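Local coordinates for hypothetical protein SpyM3_0169 (PDB 1PG6) that is of unknown function but belongs to the AIM24 mitochondrial biogenesis family of the cupin clan and binds calcium ions in the crystal, at residues 111-116 with 185-190. Numbering follows the deposited sequence.
Sequences KQYRLN and AWSREL
Arg114 and Trp186 form the hydrogen-bonded pair of two neighbouring antiparallel strands. Arg114 N donates a hydrogen bond to Trp186 O at 2.9 Å, and Trp186 N returns the bond to Arg114 O. Their side chains share one face of the sheet. Arg114 CB sits over the six-membered ring of Trp186, 3.9 Å from its centroid, a CH-pi contact. A chi1 of 66° sets the indole between its own backbone N and carbonyl carbon, and the ring lies against the Arg114 chain. Phe214 and Tyr192 meet the same indole edge-to-face. On the other face, Leu115 CG packs on Ala185 CB at 3.9 Å.

At the end of the strand, Ser187 to Leu190 form a type I beta turn. Arg188 N still reaches Gln112 O at 3.0 Å, but from above the carbonyl plane. Two guanidinium faces are covered by methylenes: Arg188 CG lies 3.4 Å above that of Arg114, and Gln112 CG lies over that of Arg188. Arg114 NH1 is hydrogen-bonded to Thr151 OG1.

The looser end is polar and watered. Water 2 accepts from Arg114 NE in the guanidinium plane. It lies 2.8 Å from Ser187 O and from Leu190 O, and has more acceptors around it than protons to give. Lys111 NZ makes a salt bridge to Glu189 OE2, on the exposed Glu189, and another to Glu219. Water 1 links Gln112 O with Ser187 OG, which is also hydrogen-bonded to Glu219 N.

The pairing joins strands 113-116 and 183-187 in the middle of a six-stranded antiparallel sheet, consistent with the double-stranded beta-helix (jelly-roll) fold of the cupin clan.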
# COMPACT_ATOMS: atom_id res chain seq x y z
N LYS A 111 -0.38 16.95 -3.84
CA LYS A 111 -1.11 16.03 -2.98
C LYS A 111 -0.25 14.80 -2.70
O LYS A 111 0.50 14.34 -3.56
CB LYS A 111 -2.43 15.61 -3.64
CG LYS A 111 -3.41 16.76 -3.84
CD LYS A 111 -4.69 16.32 -4.54
CE LYS A 111 -5.52 15.38 -3.67
NZ LYS A 111 -6.17 16.08 -2.52
N GLN A 112 -0.35 14.29 -1.47
CA GLN A 112 0.38 13.11 -1.05
C GLN A 112 -0.61 12.25 -0.30
O GLN A 112 -1.69 12.71 0.05
CB GLN A 112 1.55 13.47 -0.14
CG GLN A 112 2.65 14.30 -0.80
CD GLN A 112 3.27 13.62 -2.01
OE1 GLN A 112 3.42 12.40 -2.04
NE2 GLN A 112 3.67 14.42 -3.00
N TYR A 113 -0.23 11.00 -0.04
CA TYR A 113 -1.13 10.08 0.64
C TYR A 113 -0.45 9.19 1.66
O TYR A 113 0.76 9.01 1.64
CB TYR A 113 -1.83 9.18 -0.38
CG TYR A 113 -2.62 9.92 -1.44
CD1 TYR A 113 -2.00 10.44 -2.57
CD2 TYR A 113 -3.99 10.15 -1.27
CE1 TYR A 113 -2.71 11.18 -3.52
CE2 TYR A 113 -4.71 10.89 -2.20
CZ TYR A 113 -4.07 11.40 -3.32
OH TYR A 113 -4.78 12.16 -4.21
N ARG A 114 -1.27 8.63 2.55
CA ARG A 114 -0.83 7.68 3.55
C ARG A 114 -1.60 6.41 3.18
O ARG A 114 -2.72 6.49 2.66
CB ARG A 114 -1.20 8.14 4.96
CG ARG A 114 -0.60 9.49 5.37
CD ARG A 114 -0.80 9.75 6.86
NE ARG A 114 -0.63 11.16 7.23
CZ ARG A 114 0.54 11.76 7.44
NH1 ARG A 114 1.67 11.08 7.31
NH2 ARG A 114 0.57 13.04 7.78
N LEU A 115 -1.00 5.25 3.42
CA LEU A 115 -1.64 3.99 3.09
C LEU A 115 -1.44 2.95 4.17
O LEU A 115 -0.39 2.91 4.83
CB LEU A 115 -1.08 3.40 1.79
CG LEU A 115 -0.86 4.28 0.57
CD1 LEU A 115 0.41 5.09 0.75
CD2 LEU A 115 -0.75 3.40 -0.67
N ASN A 116 -2.44 2.10 4.34
CA ASN A 116 -2.37 1.01 5.30
C ASN A 116 -1.56 -0.13 4.73
O ASN A 116 -1.31 -0.18 3.52
CB ASN A 116 -3.77 0.50 5.61
CG ASN A 116 -4.40 1.20 6.77
OD1 ASN A 116 -5.58 1.56 6.74
ND2 ASN A 116 -3.62 1.39 7.83
N ALA A 185 -6.27 4.09 1.48
CA ALA A 185 -5.32 5.19 1.47
C ALA A 185 -6.07 6.49 1.69
O ALA A 185 -7.28 6.56 1.46
CB ALA A 185 -4.59 5.23 0.13
N TRP A 186 -5.38 7.53 2.15
CA TRP A 186 -6.05 8.80 2.38
C TRP A 186 -5.09 9.98 2.27
O TRP A 186 -3.88 9.81 2.36
CB TRP A 186 -6.74 8.78 3.76
CG TRP A 186 -5.79 8.69 4.93
CD1 TRP A 186 -5.31 9.73 5.67
CD2 TRP A 186 -5.23 7.50 5.50
NE1 TRP A 186 -4.48 9.27 6.66
CE2 TRP A 186 -4.41 7.91 6.58
CE3 TRP A 186 -5.33 6.13 5.20
CZ2 TRP A 186 -3.70 6.99 7.37
CZ3 TRP A 186 -4.62 5.22 5.98
CH2 TRP A 186 -3.81 5.66 7.06
N SER A 187 -5.65 11.16 2.05
CA SER A 187 -4.84 12.37 1.90
C SER A 187 -3.94 12.63 3.10
O SER A 187 -4.37 12.53 4.25
CB SER A 187 -5.75 13.58 1.68
OG SER A 187 -6.44 13.48 0.44
N ARG A 188 -2.69 12.97 2.83
CA ARG A 188 -1.73 13.24 3.89
C ARG A 188 -2.14 14.50 4.65
O ARG A 188 -1.83 14.66 5.83
CB ARG A 188 -0.33 13.42 3.31
CG ARG A 188 0.75 13.49 4.37
CD ARG A 188 2.09 13.76 3.74
NE ARG A 188 2.13 15.09 3.14
CZ ARG A 188 3.16 15.57 2.47
NH1 ARG A 188 4.25 14.83 2.30
NH2 ARG A 188 3.11 16.79 1.96
N GLU A 189 -2.84 15.38 3.94
CA GLU A 189 -3.31 16.64 4.49
C GLU A 189 -4.37 16.47 5.59
O GLU A 189 -4.61 17.38 6.40
CB GLU A 189 -3.85 17.49 3.33
CG GLU A 189 -4.64 16.67 2.30
CD GLU A 189 -3.99 16.57 0.92
OE1 GLU A 189 -2.84 16.05 0.78
OE2 GLU A 189 -4.65 17.00 -0.07
N LEU A 190 -5.00 15.30 5.64
CA LEU A 190 -6.02 15.02 6.66
C LEU A 190 -5.41 14.68 8.01
O LEU A 190 -4.26 14.25 8.10
CB LEU A 190 -6.90 13.84 6.22
CG LEU A 190 -7.98 14.06 5.15
CD1 LEU A 190 -8.44 12.72 4.59
CD2 LEU A 190 -9.14 14.81 5.75
O HOH W 1 -4.21 14.12 -1.08
O HOH W 2 -3.32 11.92 6.82
O HOH W 3 -1.66 14.14 9.28